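Local coordinates for phosphotriesterase homology protein (Escherichia coli, PDB 1BF6) that hydrolyses phosphorylated glyceryl acetates, and also aromatic acetates and propionates, as a zinc-dependent esterase of the phosphotriesterase family, at residues 11-16 against 50-55; 27-32 against 241-246; 224-229 against 271-276; 232-237 against 279-284. All coordinates share one frame; numbering follows the deposited sequence.

Interaction 1: 11-16 against 50-55; sequences HEHLHI and VIEMTN. With ZN (zinc ion), chain C.
Met53 lies over one face of the His11 ring, with CG above its centre and SD oblique to it. The His13 ring has Ile16 CD1 over one face, near the rim. At its edge Thr54 OG1 accepts from His13 ND1 at 2.7 Å, only 1° out of the ring plane. Both rings turn NE2 to the same zinc ion, at 2.3 Å from His11 and 2.2 Å from His13. The ND1 bond and the zinc together hold the His13 ring's rotation. Glu124 and Asp242 complete this metal site. Thr54 is thus second-shell, held in turn by Glu52. The Glu52 chain bends at chi2 (-85°), which swings its carboxylate toward Leu14 N and Thr54. Three donors grip Glu52 OE2: Leu14 N at 2.8 Å on its anti lone pair, His15 N at 3.3 Å on the anti side but out of plane, and Thr54 OG1 at 2.7 Å on the syn side. A leucine here would probably leave these three without their common acceptor, and the hydroxyl that meets His13 less firmly placed. The backbones pair in parallel: Glu12 N donates to Ile51 O at 3.1 Å, and Met53 N to Glu12 O at 2.8 Å. The contact joins strands 7-12 and 47-52 of the TIM-type barrel. Strand 75-80 pairs with 47-52, Met39 of helix 32-44 covers Leu14 and Val50, and Met53 reaches strand 122-126.

Interaction 2: 27-32 against 241-246; sequences CRLDQY and MDITRR. With ZN (zinc ion), chain C; SO4 (sulfate ion), chain F.
Cys27 and Leu29 bring the segment 27-32 closest to the loop 241-246, with CA atoms 5.0 Å apart at Cys27 and Arg245. The touching parts run 76° to each other, so the backbones do not pair as strands. One water links them by donating to Cys27 O and Thr244 O. The contact joins two parts of the TIM-barrel fold: the short antiparallel strand 28-29, and the loop after strand 237-239 that carries the zinc ligand Asp242.

The side chains form a salt-bridge network of Arg28, Asp30 and Arg246. Arg246 stretches out fully (chi2 175°), which carries its guanidinium to Arg28 O and Asp30. Arg246 NE donates to Arg28 O at 2.8 Å. Arg246 NH2 meets the syn lone pair of Asp30 OD1 at 3.0 Å, with the two flat groups nearly coplanar. Asp30 OD2 takes Arg28 NH1, also at 3.0 Å, so one carboxylate serves both arginines and probably offsets their charges. The amide of Gln31 stacks on the Arg246 guanidinium, the planes 2° apart. Gln31 OE1 itself is bonded to Asn252. Leu29 packs its CD2 on Ile243 CG2 and its CD1 on the backbone of Arg245. Arg245 has Cys27 SG over one guanidinium face and a salt bridge to Asp26. A sulfate ion, probably from the crystallisation liquor, sits beside the loop. Arg245 NE reaches it weakly, while Thr244 OG1 donates to sulfate O2 at 2.7 Å.

Interaction 3: 224-229 against 271-276; sequences MLHALR and SGFSQA
Arg229 runs along Phe273 and can be followed from its root. Arg229 CB meets Phe273 CZ at 3.7 Å. With CG anti to the backbone N (chi1 178°) and the chain extended on to NE, CD is carried over one face of the ring. There Arg229 CD makes a CH-pi contact, 3.6 Å from the centroid of Phe273 and 19° off the normal. Beyond CD, NE goes to Asp277 in a salt bridge. The guanidinium lies with one face toward the backbone of Gly272, whose O is 3.5 Å from Arg229 NH2 without a bond.

The ring of Phe273 also serves His226. Its edge points at the His226 face in a T-shaped pair, the centroids 4.8 Å apart and the planes at 74°. Phe273 CE1 stands over the centre of the imidazole. The ring tip, Phe273 CZ, reaches the helix itself and touches Leu225 CB at 3.8 Å. At the edge of the imidazole, His226 NE2 donates to Ser271 OG at 2.7 Å, nearly straight.

The contact packs helix 218-230 against the turn between helices 259-270 and 275-289. Gly272 ends the first of these in a Schellman motif, and Ser274 N-caps the second. With NE2 as donor, this nitrogen of His226 carries a hydrogen. Ser271 OG accepts from it and can at the same time donate to Leu268 O, so the hydroxyl is engaged both ways.

Interaction 4: 232-237 against 279-284; sequences GLLNRV and DVMLRE
Met281 and Val237 lie side by side and point the same way, while Leu234 comes to Met281 obliquely. The sulfur is where the three meet. Met281 SD is 3.9 Å from Leu234 CD2 and 4.0 Å from Val237 CG1. The Met281 chain runs straight through chi2 (177°), which carries SD out from the helix to the two aliphatic side chains. Its root lies on backbone: Met281 CB is 3.5 Å from Val237 O, and Met281 CA makes a CA-H...O contact with the same oxygen. Were Met281 an alanine, Leu234 CD2 and Val237 CG1 would probably lose the sulfur they pack on, and a gap would open between them and the helix.

The preceding residue, Val280, points at the 3-10 segment 234-236. Val280 CG1 touches Leu234 O at 3.5 Å and Asn235 CA at 3.9 Å. The contact across is apolar, but the carbonyls of Leu234 and Val237 do not lack partners. Asn285 ND2, further along the same helix, donates to both.

Within helix 275-289 a wider pi-type turn lets Asp279 O accept from both Arg283 N and Glu284 N. Asp279 and Arg283, which bind beta-D-glucose, lie beyond the touching residues and form a salt bridge with each other, its hydrogen bond weak. The whole is helix-on-loop packing of a TIM barrel: the C-terminal helix 275-289 covers the turn that leads from helix 218-230 into strand 237-239.

How the interactions relate
Interactions 1 and 2, their centres 9 Å apart, meet at one zinc site. They give three of its four protein ligands: His11 and His13 from interaction 1, Asp242 from interaction 2. Glu124 is the fourth. Glu12, at the end of strand 7-12, ties it to the loop 241-246 by probable hydrogen bonds, OE2 2.8 Å from Met241 N and OE1 3.0 Å from Ile243 N. Interactions 3 and 4 form a second pair, 10 Å between centres, on helix 275-289. Phe273 CE2 touches Met281 CE at 3.5 Å, and Leu225 packs on Val237. The centres of interactions 1 and 3 are 26 Å apart. Strand 237-239 connects the pairs, running from interaction 4 into the loop 241-246.

Interaction 1: 11-16 against 50-55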
# COMPACT_ATOMS: atom_id res chain seq x y z
N HIS A 11 -1.74 0.81 -3.15
CA HIS A 11 -1.36 -0.36 -2.35
C HIS A 11 -1.74 -1.66 -3.04
O HIS A 11 -2.88 -2.11 -2.92
CB HIS A 11 -2.06 -0.30 -0.99
CG HIS A 11 -1.59 -1.34 -0.03
ND1 HIS A 11 -0.95 -1.05 1.16
CD2 HIS A 11 -1.65 -2.70 -0.09
CE1 HIS A 11 -0.65 -2.20 1.77
NE2 HIS A 11 -1.06 -3.22 1.05
N GLU A 12 -0.77 -2.27 -3.70
CA GLU A 12 -0.99 -3.51 -4.42
C GLU A 12 0.17 -4.48 -4.29
O GLU A 12 1.26 -4.12 -3.82
CB GLU A 12 -1.18 -3.22 -5.91
CG GLU A 12 -2.36 -2.33 -6.25
CD GLU A 12 -3.68 -2.90 -5.80
OE1 GLU A 12 -3.81 -4.13 -5.67
OE2 GLU A 12 -4.61 -2.10 -5.57
N HIS A 13 -0.07 -5.71 -4.73
CA HIS A 13 0.95 -6.73 -4.77
C HIS A 13 0.90 -7.31 -6.16
O HIS A 13 -0.18 -7.64 -6.64
CB HIS A 13 0.67 -7.84 -3.76
CG HIS A 13 0.74 -7.37 -2.34
ND1 HIS A 13 1.92 -7.21 -1.65
CD2 HIS A 13 -0.24 -6.94 -1.52
CE1 HIS A 13 1.63 -6.68 -0.46
NE2 HIS A 13 0.33 -6.50 -0.35
N LEU A 14 2.05 -7.34 -6.83
CA LEU A 14 2.16 -7.92 -8.17
C LEU A 14 2.83 -9.29 -8.04
O LEU A 14 2.56 -10.21 -8.81
CB LEU A 14 2.97 -7.01 -9.09
CG LEU A 14 2.31 -5.65 -9.28
CD1 LEU A 14 3.10 -4.86 -10.31
CD2 LEU A 14 0.87 -5.83 -9.73
N HIS A 15 3.75 -9.39 -7.08
CA HIS A 15 4.42 -10.64 -6.81
C HIS A 15 4.66 -10.74 -5.31
O HIS A 15 5.52 -10.07 -4.75
CB HIS A 15 5.74 -10.79 -7.56
CG HIS A 15 6.41 -12.11 -7.31
ND1 HIS A 15 6.88 -12.48 -6.07
CD2 HIS A 15 6.65 -13.16 -8.13
CE1 HIS A 15 7.38 -13.70 -6.14
NE2 HIS A 15 7.26 -14.13 -7.38
N ILE A 16 3.84 -11.57 -4.68
CA ILE A 16 3.93 -11.80 -3.25
C ILE A 16 3.79 -13.30 -3.04
O ILE A 16 3.11 -13.98 -3.80
CB ILE A 16 2.82 -11.04 -2.47
CG1 ILE A 16 2.95 -11.32 -0.97
CG2 ILE A 16 1.43 -11.39 -2.99
CD1 ILE A 16 2.05 -10.47 -0.10
N VAL A 50 1.62 1.81 -10.06
CA VAL A 50 1.16 0.88 -9.03
C VAL A 50 2.26 0.86 -7.97
O VAL A 50 3.41 0.62 -8.30
CB VAL A 50 1.00 -0.59 -9.56
CG1 VAL A 50 0.69 -1.53 -8.38
CG2 VAL A 50 -0.16 -0.67 -10.57
N ILE A 51 1.88 1.14 -6.72
CA ILE A 51 2.81 1.13 -5.59
C ILE A 51 2.77 -0.29 -5.00
O ILE A 51 1.79 -0.69 -4.37
CB ILE A 51 2.42 2.17 -4.50
CG1 ILE A 51 2.01 3.50 -5.15
CG2 ILE A 51 3.62 2.40 -3.54
CD1 ILE A 51 3.06 4.14 -6.06
N GLU A 52 3.82 -1.05 -5.27
CA GLU A 52 3.93 -2.43 -4.82
C GLU A 52 4.39 -2.53 -3.37
O GLU A 52 5.48 -2.05 -3.01
CB GLU A 52 4.83 -3.18 -5.80
CG GLU A 52 4.33 -4.58 -6.16
CD GLU A 52 4.76 -5.63 -5.15
OE1 GLU A 52 5.63 -5.33 -4.31
OE2 GLU A 52 4.24 -6.76 -5.22
N MET A 53 3.58 -3.20 -2.55
CA MET A 53 3.78 -3.34 -1.10
C MET A 53 4.47 -4.59 -0.56
O MET A 53 4.44 -4.82 0.66
CB MET A 53 2.42 -3.22 -0.42
CG MET A 53 1.67 -1.93 -0.72
SD MET A 53 2.31 -0.50 0.21
CE MET A 53 3.21 0.25 -1.03
N THR A 54 5.04 -5.39 -1.44
CA THR A 54 5.70 -6.63 -1.04
C THR A 54 7.16 -6.38 -0.67
O THR A 54 7.97 -6.14 -1.56
CB THR A 54 5.69 -7.70 -2.19
OG1 THR A 54 4.36 -7.85 -2.71
CG2 THR A 54 6.17 -9.05 -1.69
N ASN A 55 7.49 -6.40 0.62
CA ASN A 55 8.89 -6.22 1.01
C ASN A 55 9.63 -7.57 0.90
O ASN A 55 9.02 -8.62 0.61
CB ASN A 55 9.08 -5.50 2.36
CG ASN A 55 8.12 -5.93 3.44
OD1 ASN A 55 8.03 -7.11 3.78
ND2 ASN A 55 7.44 -4.96 4.04
ZN ZN C . -0.85 -5.48 1.15

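Interaction 2: 27-32 against 241-246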
# COMPACT_ATOMS: atom_id res chain seq x y z
N CYS A 27 -1.99 -18.00 -1.93
CA CYS A 27 -1.20 -16.91 -1.37
C CYS A 27 0.14 -16.67 -2.10
O CYS A 27 0.93 -15.81 -1.70
CB CYS A 27 -0.97 -17.14 0.12
SG CYS A 27 -2.50 -17.17 1.04
N ARG A 28 0.39 -17.46 -3.14
CA ARG A 28 1.58 -17.31 -3.97
C ARG A 28 1.15 -16.59 -5.26
O ARG A 28 0.90 -17.23 -6.30
CB ARG A 28 2.22 -18.67 -4.29
CG ARG A 28 3.45 -18.57 -5.19
CD ARG A 28 4.44 -19.72 -4.98
NE ARG A 28 3.90 -21.05 -5.29
CZ ARG A 28 3.82 -21.57 -6.52
NH1 ARG A 28 4.23 -20.88 -7.58
NH2 ARG A 28 3.35 -22.80 -6.68
N LEU A 29 1.01 -15.27 -5.17
CA LEU A 29 0.60 -14.47 -6.32
C LEU A 29 1.83 -14.22 -7.20
O LEU A 29 2.58 -13.26 -6.99
CB LEU A 29 -0.02 -13.15 -5.85
CG LEU A 29 -0.57 -12.21 -6.93
CD1 LEU A 29 -1.79 -12.84 -7.59
CD2 LEU A 29 -0.93 -10.89 -6.30
N ASP A 30 2.03 -15.09 -8.19
CA ASP A 30 3.18 -15.00 -9.08
C ASP A 30 2.88 -15.45 -10.52
O ASP A 30 3.79 -15.86 -11.24
CB ASP A 30 4.33 -15.85 -8.52
CG ASP A 30 4.04 -17.36 -8.55
OD1 ASP A 30 2.86 -17.77 -8.70
OD2 ASP A 30 5.00 -18.15 -8.41
N GLN A 31 1.62 -15.38 -10.93
CA GLN A 31 1.24 -15.80 -12.27
C GLN A 31 1.46 -14.67 -13.26
O GLN A 31 0.59 -13.83 -13.49
CB GLN A 31 -0.20 -16.29 -12.26
CG GLN A 31 -0.40 -17.43 -11.26
CD GLN A 31 -1.79 -18.03 -11.30
OE1 GLN A 31 -2.76 -17.43 -10.85
NE2 GLN A 31 -1.89 -19.26 -11.81
N TYR A 32 2.65 -14.68 -13.84
CA TYR A 32 3.10 -13.66 -14.76
C TYR A 32 2.16 -13.21 -15.87
O TYR A 32 1.85 -12.02 -15.96
CB TYR A 32 4.44 -14.07 -15.36
CG TYR A 32 5.09 -12.97 -16.16
CD1 TYR A 32 5.51 -11.79 -15.55
CD2 TYR A 32 5.27 -13.11 -17.54
CE1 TYR A 32 6.10 -10.78 -16.28
CE2 TYR A 32 5.86 -12.10 -18.28
CZ TYR A 32 6.28 -10.94 -17.65
OH TYR A 32 6.89 -9.96 -18.39
N MET A 241 -6.91 -1.77 -4.10
CA MET A 241 -7.59 -3.07 -3.93
C MET A 241 -6.84 -4.03 -3.00
O MET A 241 -7.42 -4.97 -2.43
CB MET A 241 -7.71 -3.76 -5.30
CG MET A 241 -8.39 -2.95 -6.40
SD MET A 241 -10.08 -2.64 -6.00
CE MET A 241 -10.73 -4.30 -6.11
N ASP A 242 -5.53 -3.81 -2.87
CA ASP A 242 -4.66 -4.69 -2.07
C ASP A 242 -4.81 -6.15 -2.53
O ASP A 242 -5.11 -7.03 -1.70
CB ASP A 242 -4.95 -4.56 -0.57
CG ASP A 242 -3.93 -5.32 0.28
OD1 ASP A 242 -2.83 -5.63 -0.22
OD2 ASP A 242 -4.25 -5.60 1.44
N ILE A 243 -4.66 -6.39 -3.84
CA ILE A 243 -4.74 -7.75 -4.40
C ILE A 243 -3.58 -8.55 -3.79
O ILE A 243 -2.43 -8.08 -3.77
CB ILE A 243 -4.62 -7.74 -5.95
CG1 ILE A 243 -5.82 -7.02 -6.58
CG2 ILE A 243 -4.49 -9.16 -6.48
CD1 ILE A 243 -7.17 -7.61 -6.20
N THR A 244 -3.89 -9.75 -3.29
CA THR A 244 -2.90 -10.61 -2.64
C THR A 244 -2.98 -12.10 -3.01
O THR A 244 -2.05 -12.85 -2.73
CB THR A 244 -3.06 -10.55 -1.09
OG1 THR A 244 -4.38 -10.98 -0.73
CG2 THR A 244 -2.84 -9.13 -0.55
N ARG A 245 -4.07 -12.52 -3.65
CA ARG A 245 -4.27 -13.93 -4.01
C ARG A 245 -4.54 -14.20 -5.47
O ARG A 245 -5.05 -13.35 -6.19
CB ARG A 245 -5.45 -14.48 -3.21
CG ARG A 245 -5.24 -14.46 -1.71
CD ARG A 245 -6.54 -14.79 -1.02
NE ARG A 245 -6.35 -15.02 0.41
CZ ARG A 245 -6.61 -16.17 1.01
NH1 ARG A 245 -7.06 -17.21 0.31
NH2 ARG A 245 -6.48 -16.28 2.33
N ARG A 246 -4.21 -15.42 -5.90
CA ARG A 246 -4.45 -15.84 -7.29
C ARG A 246 -5.97 -15.78 -7.56
O ARG A 246 -6.40 -15.39 -8.64
CB ARG A 246 -3.94 -17.26 -7.52
CG ARG A 246 -2.44 -17.43 -7.40
CD ARG A 246 -2.04 -18.89 -7.53
NE ARG A 246 -0.61 -19.07 -7.78
CZ ARG A 246 -0.07 -20.18 -8.30
NH1 ARG A 246 -0.85 -21.21 -8.62
NH2 ARG A 246 1.23 -20.25 -8.51
ZN ZN C . -0.85 -5.48 1.15
S SO4 F . -6.52 -11.42 2.29
O1 SO4 F . -7.11 -12.65 2.81
O2 SO4 F . -5.10 -11.71 1.82
O3 SO4 F . -7.29 -10.85 1.08
O4 SO4 F . -6.55 -10.35 3.38
O HOH W 1 -0.27 -13.46 -0.74

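Interaction 3: 224-229 against 271-276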
# COMPACT_ATOMS: atom_id res chain seq x y z
N MET A 224 -18.10 6.33 3.98
CA MET A 224 -16.97 6.99 4.65
C MET A 224 -16.31 7.98 3.70
O MET A 224 -15.94 9.07 4.12
CB MET A 224 -15.94 5.98 5.19
CG MET A 224 -16.41 5.22 6.42
SD MET A 224 -15.06 4.64 7.50
CE MET A 224 -14.43 3.30 6.53
N LEU A 225 -16.18 7.62 2.43
CA LEU A 225 -15.59 8.56 1.48
C LEU A 225 -16.43 9.84 1.39
O LEU A 225 -15.89 10.94 1.32
CB LEU A 225 -15.40 7.92 0.10
CG LEU A 225 -14.28 6.88 0.03
CD1 LEU A 225 -14.26 6.22 -1.35
CD2 LEU A 225 -12.92 7.54 0.34
N HIS A 226 -17.75 9.69 1.46
CA HIS A 226 -18.65 10.84 1.42
C HIS A 226 -18.43 11.75 2.63
O HIS A 226 -18.48 12.98 2.50
CB HIS A 226 -20.11 10.41 1.35
CG HIS A 226 -20.59 10.14 -0.05
ND1 HIS A 226 -21.18 11.11 -0.83
CD2 HIS A 226 -20.48 9.04 -0.83
CE1 HIS A 226 -21.42 10.62 -2.03
NE2 HIS A 226 -21.00 9.37 -2.06
N ALA A 227 -18.19 11.16 3.79
CA ALA A 227 -17.95 11.92 5.02
C ALA A 227 -16.70 12.79 4.84
O ALA A 227 -16.67 13.95 5.25
CB ALA A 227 -17.79 10.98 6.21
N LEU A 228 -15.69 12.22 4.18
CA LEU A 228 -14.44 12.93 3.93
C LEU A 228 -14.64 14.03 2.89
O LEU A 228 -14.17 15.15 3.06
CB LEU A 228 -13.35 11.94 3.50
CG LEU A 228 -13.09 10.89 4.59
CD1 LEU A 228 -12.00 9.92 4.14
CD2 LEU A 228 -12.72 11.55 5.92
N ARG A 229 -15.38 13.72 1.84
CA ARG A 229 -15.68 14.70 0.80
C ARG A 229 -16.49 15.87 1.39
O ARG A 229 -16.20 17.04 1.09
CB ARG A 229 -16.49 14.04 -0.32
CG ARG A 229 -16.90 15.00 -1.41
CD ARG A 229 -17.77 14.30 -2.43
NE ARG A 229 -18.16 15.20 -3.50
CZ ARG A 229 -19.42 15.49 -3.80
NH1 ARG A 229 -20.41 14.95 -3.11
NH2 ARG A 229 -19.68 16.33 -4.79
N SER A 271 -23.16 7.66 -6.62
CA SER A 271 -23.60 8.16 -5.32
C SER A 271 -23.40 9.67 -5.18
O SER A 271 -23.77 10.24 -4.16
CB SER A 271 -22.88 7.43 -4.18
OG SER A 271 -21.49 7.72 -4.17
N GLY A 272 -22.76 10.30 -6.17
CA GLY A 272 -22.57 11.74 -6.10
C GLY A 272 -21.20 12.38 -6.32
O GLY A 272 -21.12 13.60 -6.44
N PHE A 273 -20.14 11.58 -6.37
CA PHE A 273 -18.79 12.13 -6.56
C PHE A 273 -18.56 12.59 -7.99
O PHE A 273 -18.86 11.86 -8.94
CB PHE A 273 -17.72 11.07 -6.23
CG PHE A 273 -17.27 11.04 -4.79
CD1 PHE A 273 -18.19 10.95 -3.75
CD2 PHE A 273 -15.91 11.03 -4.48
CE1 PHE A 273 -17.76 10.83 -2.41
CE2 PHE A 273 -15.47 10.92 -3.15
CZ PHE A 273 -16.40 10.82 -2.12
N SER A 274 -17.97 13.77 -8.15
CA SER A 274 -17.64 14.30 -9.47
C SER A 274 -16.38 13.60 -9.93
O SER A 274 -15.67 12.98 -9.11
CB SER A 274 -17.39 15.82 -9.41
OG SER A 274 -16.15 16.14 -8.79
N GLN A 275 -16.08 13.66 -11.22
CA GLN A 275 -14.87 13.03 -11.73
C GLN A 275 -13.62 13.74 -11.18
O GLN A 275 -12.56 13.12 -11.06
CB GLN A 275 -14.86 13.01 -13.25
CG GLN A 275 -13.74 12.19 -13.87
CD GLN A 275 -13.74 10.74 -13.42
OE1 GLN A 275 -14.75 10.05 -13.49
NE2 GLN A 275 -12.60 10.27 -12.94
N ALA A 276 -13.76 15.02 -10.86
CA ALA A 276 -12.66 15.81 -10.30
C ALA A 276 -12.36 15.28 -8.90
O ALA A 276 -11.20 15.18 -8.53
CB ALA A 276 -13.05 17.29 -10.22

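Interaction 4: 232-237 against 279-284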
# COMPACT_ATOMS: atom_id res chain seq x y z
N GLY A 232 -14.32 18.34 3.09
CA GLY A 232 -13.24 18.85 2.26
C GLY A 232 -11.89 18.20 2.52
O GLY A 232 -10.85 18.84 2.34
N LEU A 233 -11.92 16.92 2.88
CA LEU A 233 -10.71 16.16 3.21
C LEU A 233 -10.18 15.18 2.15
O LEU A 233 -9.25 14.41 2.41
CB LEU A 233 -10.93 15.42 4.55
CG LEU A 233 -11.38 16.28 5.74
CD1 LEU A 233 -11.76 15.42 6.92
CD2 LEU A 233 -10.31 17.29 6.13
N LEU A 234 -10.74 15.22 0.93
CA LEU A 234 -10.29 14.31 -0.13
C LEU A 234 -8.83 14.42 -0.52
O LEU A 234 -8.27 13.48 -1.10
CB LEU A 234 -11.17 14.43 -1.38
CG LEU A 234 -12.64 14.02 -1.29
CD1 LEU A 234 -13.25 14.09 -2.69
CD2 LEU A 234 -12.78 12.60 -0.75
N ASN A 235 -8.18 15.55 -0.23
CA ASN A 235 -6.77 15.69 -0.59
C ASN A 235 -5.83 14.85 0.31
O ASN A 235 -4.61 14.92 0.16
CB ASN A 235 -6.33 17.16 -0.61
CG ASN A 235 -6.44 17.83 0.76
OD1 ASN A 235 -7.12 17.35 1.67
ND2 ASN A 235 -5.77 18.98 0.90
N ARG A 236 -6.40 14.08 1.23
CA ARG A 236 -5.60 13.22 2.12
C ARG A 236 -5.96 11.74 2.00
O ARG A 236 -5.43 10.90 2.73
CB ARG A 236 -5.74 13.67 3.59
CG ARG A 236 -4.98 14.94 3.93
CD ARG A 236 -3.50 14.80 3.59
NE ARG A 236 -2.78 16.03 3.89
CZ ARG A 236 -2.49 16.98 3.00
NH1 ARG A 236 -2.86 16.86 1.72
NH2 ARG A 236 -1.90 18.10 3.40
N VAL A 237 -6.82 11.42 1.03
CA VAL A 237 -7.29 10.05 0.80
C VAL A 237 -6.77 9.42 -0.49
O VAL A 237 -6.78 10.06 -1.56
CB VAL A 237 -8.85 9.99 0.76
CG1 VAL A 237 -9.33 8.57 0.51
CG2 VAL A 237 -9.42 10.51 2.04
N ASP A 279 -10.45 12.17 -9.35
CA ASP A 279 -9.09 12.45 -9.79
C ASP A 279 -8.17 12.97 -8.69
O ASP A 279 -6.96 12.79 -8.75
CB ASP A 279 -9.08 13.36 -11.04
CG ASP A 279 -9.64 12.66 -12.29
OD1 ASP A 279 -9.96 11.45 -12.22
OD2 ASP A 279 -9.75 13.31 -13.35
N VAL A 280 -8.75 13.60 -7.67
CA VAL A 280 -7.95 14.09 -6.55
C VAL A 280 -7.34 12.87 -5.84
O VAL A 280 -6.13 12.82 -5.59
CB VAL A 280 -8.81 14.91 -5.55
CG1 VAL A 280 -8.06 15.10 -4.23
CG2 VAL A 280 -9.13 16.27 -6.14
N MET A 281 -8.17 11.86 -5.59
CA MET A 281 -7.71 10.65 -4.90
C MET A 281 -6.82 9.76 -5.76
O MET A 281 -5.77 9.30 -5.29
CB MET A 281 -8.89 9.85 -4.35
CG MET A 281 -9.78 10.62 -3.38
SD MET A 281 -11.21 9.66 -2.82
CE MET A 281 -12.34 9.85 -4.21
N LEU A 282 -7.19 9.55 -7.02
CA LEU A 282 -6.43 8.68 -7.92
C LEU A 282 -5.22 9.25 -8.65
O LEU A 282 -4.32 8.49 -9.02
CB LEU A 282 -7.36 8.02 -8.95
CG LEU A 282 -8.36 6.97 -8.44
CD1 LEU A 282 -9.18 6.45 -9.63
CD2 LEU A 282 -7.62 5.82 -7.76
N ARG A 283 -5.20 10.55 -8.90
CA ARG A 283 -4.09 11.15 -9.62
C ARG A 283 -3.33 12.22 -8.84
O ARG A 283 -2.11 12.13 -8.70
CB ARG A 283 -4.55 11.72 -10.98
CG ARG A 283 -3.43 12.36 -11.82
CD ARG A 283 -3.98 13.34 -12.86
NE ARG A 283 -4.89 12.66 -13.78
CZ ARG A 283 -6.11 13.09 -14.14
NH1 ARG A 283 -6.60 14.23 -13.66
NH2 ARG A 283 -6.86 12.32 -14.93
N GLU A 284 -4.04 13.23 -8.34
CA GLU A 284 -3.40 14.33 -7.63
C GLU A 284 -2.64 13.89 -6.39
O GLU A 284 -1.43 14.08 -6.29
CB GLU A 284 -4.40 15.41 -7.27
CG GLU A 284 -5.06 16.06 -8.49
CD GLU A 284 -5.79 17.36 -8.14
OE1 GLU A 284 -5.53 17.94 -7.06
OE2 GLU A 284 -6.62 17.80 -8.97